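Local coordinates for B-agarase (Saccharophagus degradans, PDB 4BQ2), which probably hydrolyses agarose from chain ends, acting as an exo-beta-agarase of glycoside hydrolase family 50, at residues 128-133 and 365-369; 121-125 and 158-162. All blocks are in the same frame, centred on the assembly; numbering follows the deposited sequence.

Contact 1: 128-133 and 365-369; sequences DVNDLN and AHSGP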
loop_
_atom_site.group_PDB
_atom_site.type_symbol
_atom_site.label_atom_id
_atom_site.label_comp_id
_atom_site.label_asym_id
_atom_site.label_seq_id
_atom_site.Cartn_x
_atom_site.Cartn_y
_atom_site.Cartn_z
ATOM N N ASP A 128 -1.823 -6.596 -18.857
ATOM C CA ASP A 128 -2.842 -5.856 -18.095
ATOM C C ASP A 128 -2.321 -4.507 -17.577
ATOM O O ASP A 128 -1.255 -4.447 -16.967
ATOM C CB ASP A 128 -3.350 -6.732 -16.936
ATOM C CG ASP A 128 -4.163 -5.951 -15.895
ATOM O OD1 ASP A 128 -5.043 -5.142 -16.269
ATOM O OD2 ASP A 128 -3.930 -6.166 -14.683
ATOM N N VAL A 129 -3.078 -3.434 -17.824
ATOM C CA VAL A 129 -2.738 -2.081 -17.336
ATOM C C VAL A 129 -2.584 -2.015 -15.796
ATOM O O VAL A 129 -1.729 -1.293 -15.280
ATOM C CB VAL A 129 -3.748 -1.009 -17.864
ATOM C CG1 VAL A 129 -5.170 -1.259 -17.353
ATOM C CG2 VAL A 129 -3.280 0.407 -17.540
ATOM N N ASN A 130 -3.398 -2.786 -15.072
ATOM C CA ASN A 130 -3.314 -2.838 -13.604
ATOM C C ASN A 130 -2.241 -3.789 -13.074
ATOM O O ASN A 130 -2.139 -3.989 -11.854
ATOM C CB ASN A 130 -4.670 -3.219 -13.001
ATOM C CG ASN A 130 -5.691 -2.109 -13.131
ATOM O OD1 ASN A 130 -5.346 -0.973 -13.480
ATOM N ND2 ASN A 130 -6.952 -2.426 -12.856
ATOM N N ASP A 131 -1.459 -4.375 -13.987
ATOM C CA ASP A 131 -0.344 -5.225 -13.585
ATOM C C ASP A 131 0.925 -4.390 -13.402
ATOM O O ASP A 131 1.640 -4.113 -14.380
ATOM C CB ASP A 131 -0.113 -6.371 -14.581
ATOM C CG ASP A 131 1.005 -7.287 -14.137
ATOM O OD1 ASP A 131 1.434 -7.149 -12.969
ATOM O OD2 ASP A 131 1.476 -8.125 -14.935
ATOM N N LEU A 132 1.200 -3.990 -12.150
ATOM C CA LEU A 132 2.391 -3.183 -11.844
ATOM C C LEU A 132 3.666 -4.022 -11.738
ATOM O O LEU A 132 4.731 -3.488 -11.617
ATOM C CB LEU A 132 2.191 -2.373 -10.544
ATOM C CG LEU A 132 0.887 -1.539 -10.562
ATOM C CD1 LEU A 132 0.728 -0.710 -9.299
ATOM C CD2 LEU A 132 0.829 -0.641 -11.790
ATOM N N ASN A 133 3.534 -5.341 -11.744
ATOM C CA ASN A 133 4.680 -6.234 -11.590
ATOM C C ASN A 133 5.524 -6.363 -12.840
ATOM O O ASN A 133 5.098 -5.969 -13.925
ATOM C CB ASN A 133 4.176 -7.633 -11.229
ATOM C CG ASN A 133 3.321 -7.618 -9.996
ATOM O OD1 ASN A 133 2.119 -7.952 -10.037
ATOM N ND2 ASN A 133 3.912 -7.201 -8.901
ATOM N N ALA A 365 -6.389 -13.962 -8.974
ATOM C CA ALA A 365 -5.273 -13.093 -8.620
ATOM C C ALA A 365 -5.608 -11.728 -9.181
ATOM O O ALA A 365 -6.346 -11.637 -10.160
ATOM C CB ALA A 365 -3.973 -13.600 -9.238
ATOM N N HIS A 366 -5.078 -10.665 -8.580
ATOM C CA HIS A 366 -5.313 -9.329 -9.139
ATOM C C HIS A 366 -4.401 -9.144 -10.341
ATOM O O HIS A 366 -4.830 -8.653 -11.392
ATOM C CB HIS A 366 -5.055 -8.239 -8.101
ATOM C CG HIS A 366 -4.940 -6.858 -8.678
ATOM N ND1 HIS A 366 -6.024 -6.005 -8.812
ATOM C CD2 HIS A 366 -3.865 -6.171 -9.127
ATOM C CE1 HIS A 366 -5.608 -4.847 -9.308
ATOM N NE2 HIS A 366 -4.304 -4.923 -9.506
ATOM N N SER A 367 -3.145 -9.548 -10.187
ATOM C CA SER A 367 -2.159 -9.383 -11.265
ATOM C C SER A 367 -1.023 -10.357 -11.050
ATOM O O SER A 367 -0.865 -10.901 -9.955
ATOM C CB SER A 367 -1.638 -7.945 -11.274
ATOM O OG SER A 367 -1.005 -7.652 -10.038
ATOM N N GLY A 368 -0.229 -10.580 -12.099
ATOM C CA GLY A 368 0.885 -11.532 -12.051
ATOM C C GLY A 368 0.761 -12.483 -13.234
ATOM O O GLY A 368 -0.228 -12.425 -13.971
ATOM N N PRO A 369 1.764 -13.362 -13.437
ATOM C CA PRO A 369 1.771 -14.261 -14.609
ATOM C C PRO A 369 0.716 -15.364 -14.521
ATOM O O PRO A 369 0.363 -15.955 -15.539
ATOM C CB PRO A 369 3.184 -14.867 -14.594
ATOM C CG PRO A 369 3.667 -14.724 -13.181
ATOM C CD PRO A 369 2.982 -13.496 -12.616
#
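Asp131 OD1 lies against Ser367 CB at 3.6 Å and, on its own side of the contact, takes a hydrogen bond from Asn133 N at 3.0 Å. That bond makes an Asx turn, in which the donor comes from above the carboxylate plane. With CG anti to the backbone N (chi1 -178°), the Asp131 carboxylate reaches out to the serine methylene, while its second oxygen, OD2, is bonded by Ser126 OG. Both oxygens therefore have partners within their own loop, and the flank they offer to Ser367 and to the backbone of Gly368 makes a van der Waals contact. Gly368 passes this carboxylate with a positive phi (128°), a conformation readily open to a residue without a side chain.

Loops from two parts of the fold meet here. Residues 128-133 belong to the carbohydrate-binding-module-like region, whereas 365-369 lie in the loop joining two neighbouring strands, 359-362 and 373-376, of a small antiparallel sheet. The first loop is preorganised by a type I turn, closed by Asp131 N to Asp128 O at 3.0 Å. A second Asx turn reinforces it, Asn130 N donating to Asp128 OD1 at 3.1 Å.

The turn presents Asn130 O to the imidazole of His366, whose NE2 donates a weak, bent hydrogen bond of 3.3 Å, with 134° at the hydrogen. The oxygen approaches the ring obliquely, and Asn130 CB adds a carbon contact to NE2 at 3.9 Å. Phe450 and Trp451 also meet the imidazole with inclined planes, so that aromatic groups and the turn confine it together. Beside them, the side-chain amide of Asn130 donates through ND2 to Asp449 O, fastening the same turn to the loop that supplies those two aromatic rings.

Contact 2: 121-125 and 158-162; sequences LEVPD and VKNLD
Asp125 and Lys159 form the ionic link between 121-125 and the loop that follows strand 150-155, with NZ 2.6 Å from OD2 in a short salt bridge that uses the anti lone pair, facing away from the other carboxylate oxygen. A bend in the lysine at chi2 (93°) turns its otherwise extended outer chain toward the aspartate. Gly127 N occupies Asp125 OD1, and NZ makes a second hydrogen bond to Asn133 O, so carboxylate and ammonium each have two partners.

The neutral hydrogen bond comes from Asn160, whose ND2 donates to Leu121 O at 3.0 Å with a nearly straight N-H...O angle of 166°. The acceptor lies almost in the plane of the asparagine amide, though the donor is tilted out of the carbonyl plane.

Van der Waals contact accompanies these polar links. Pro124 CB presses on Lys159 CB at 3.3 Å, tighter than usual for two carbons, and the proline ring crosses the Asn160 side chain at about a right angle, its CG meeting ND2. Leu121 CD1 lies against the carbonyl oxygen of Lys159 at 3.5 Å, and the same leucine touches Arg100 of strand 97-104. Since Lys159 is buried, its paired carboxylate probably offsets much of the cost of enclosing the positive charge.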
loop_
_atom_site.group_PDB
_atom_site.type_symbol
_atom_site.label_atom_id
_atom_site.label_comp_id
_atom_site.label_asym_id
_atom_site.label_seq_id
_atom_site.Cartn_x
_atom_site.Cartn_y
_atom_site.Cartn_z
ATOM N N LEU A 121 12.851 -5.802 -18.987
ATOM C CA LEU A 121 11.887 -4.897 -19.626
ATOM C C LEU A 121 11.273 -5.468 -20.893
ATOM O O LEU A 121 10.171 -5.074 -21.250
ATOM C CB LEU A 121 12.471 -3.500 -19.907
ATOM C CG LEU A 121 12.983 -2.632 -18.740
ATOM C CD1 LEU A 121 13.364 -1.242 -19.253
ATOM C CD2 LEU A 121 11.983 -2.503 -17.594
ATOM N N GLU A 122 11.954 -6.419 -21.538
ATOM C CA GLU A 122 11.578 -6.873 -22.889
ATOM C C GLU A 122 10.181 -7.491 -22.995
ATOM O O GLU A 122 9.361 -7.044 -23.801
ATOM C CB GLU A 122 12.623 -7.828 -23.459
ATOM C CG GLU A 122 13.964 -7.163 -23.677
ATOM C CD GLU A 122 14.577 -7.542 -25.006
ATOM O OE1 GLU A 122 14.890 -8.738 -25.188
ATOM O OE2 GLU A 122 14.727 -6.649 -25.872
ATOM N N VAL A 123 9.918 -8.535 -22.219
ATOM C CA VAL A 123 8.536 -8.938 -21.986
ATOM C C VAL A 123 8.263 -8.365 -20.587
ATOM O O VAL A 123 8.631 -8.974 -19.593
ATOM C CB VAL A 123 8.325 -10.474 -22.105
ATOM C CG1 VAL A 123 6.903 -10.877 -21.701
ATOM C CG2 VAL A 123 8.635 -10.953 -23.526
ATOM N N PRO A 124 7.656 -7.161 -20.523
ATOM C CA PRO A 124 7.702 -6.331 -19.304
ATOM C C PRO A 124 6.817 -6.812 -18.155
ATOM O O PRO A 124 7.168 -6.638 -16.991
ATOM C CB PRO A 124 7.213 -4.966 -19.799
ATOM C CG PRO A 124 6.307 -5.274 -20.948
ATOM C CD PRO A 124 6.795 -6.565 -21.566
ATOM N N ASP A 125 5.665 -7.382 -18.496
ATOM C CA ASP A 125 4.667 -7.839 -17.531
ATOM C C ASP A 125 3.704 -8.765 -18.276
ATOM O O ASP A 125 4.050 -9.314 -19.342
ATOM C CB ASP A 125 3.915 -6.649 -16.892
ATOM C CG ASP A 125 3.472 -5.599 -17.929
ATOM O OD1 ASP A 125 2.928 -5.976 -18.993
ATOM O OD2 ASP A 125 3.674 -4.397 -17.684
ATOM N N VAL A 158 5.064 2.957 -17.285
ATOM C CA VAL A 158 5.282 2.304 -18.585
ATOM C C VAL A 158 6.676 1.667 -18.644
ATOM O O VAL A 158 7.680 2.361 -18.449
ATOM C CB VAL A 158 5.070 3.290 -19.768
ATOM C CG1 VAL A 158 5.420 2.609 -21.085
ATOM C CG2 VAL A 158 3.626 3.779 -19.805
ATOM N N LYS A 159 6.731 0.362 -18.892
ATOM C CA LYS A 159 8.019 -0.357 -18.932
ATOM C C LYS A 159 8.890 -0.036 -20.160
ATOM O O LYS A 159 10.131 -0.042 -20.084
ATOM C CB LYS A 159 7.808 -1.868 -18.841
ATOM C CG LYS A 159 7.675 -2.391 -17.401
ATOM C CD LYS A 159 6.216 -2.465 -16.944
ATOM C CE LYS A 159 6.086 -3.315 -15.659
ATOM N NZ LYS A 159 4.645 -3.641 -15.376
ATOM N N ASN A 160 8.243 0.204 -21.292
ATOM C CA ASN A 160 8.974 0.553 -22.508
ATOM C C ASN A 160 8.560 1.891 -23.081
ATOM O O ASN A 160 7.541 1.998 -23.788
ATOM C CB ASN A 160 8.844 -0.574 -23.521
ATOM C CG ASN A 160 9.485 -1.843 -23.011
ATOM O OD1 ASN A 160 10.714 -1.924 -22.897
ATOM N ND2 ASN A 160 8.663 -2.805 -22.619
ATOM N N LEU A 161 9.351 2.899 -22.735
ATOM C CA LEU A 161 9.179 4.265 -23.198
ATOM C C LEU A 161 9.612 4.385 -24.666
ATOM O O LEU A 161 10.304 3.505 -25.170
ATOM C CB LEU A 161 9.999 5.238 -22.337
ATOM C CG LEU A 161 9.594 5.418 -20.863
ATOM C CD1 LEU A 161 10.429 6.515 -20.223
ATOM C CD2 LEU A 161 8.097 5.720 -20.716
ATOM N N ASP A 162 9.214 5.484 -25.317
ATOM C CA ASP A 162 9.695 5.822 -26.670
ATOM C C ASP A 162 11.073 6.462 -26.547
ATOM O O ASP A 162 11.200 7.672 -26.373
ATOM C CB ASP A 162 8.694 6.772 -27.373
ATOM C CG ASP A 162 9.116 7.169 -28.792
ATOM O OD1 ASP A 162 10.146 6.682 -29.323
ATOM O OD2 ASP A 162 8.393 7.997 -29.369
#

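Overall arrangement
Contacts 1 and 2 have centres 14 Å apart, on the same side of the chain's centre, and their segments alternate along the sequence: 121-125, 128-133, 158-162, 365-369. The first two share the long connection between strands 110-115 and 150-155. Contact 2 ties this connection to the loop preceding strand 166-174. The two also touch directly, Asp131 OD2 lying 3.5 Å from Asp125 CB, while Lys159 reaches from contact 2 into the 128-133 loop. One irregular connection thus takes part in both contacts, one within the binding-module-like region and one joining that region to the loop between strands 359-362 and 373-376.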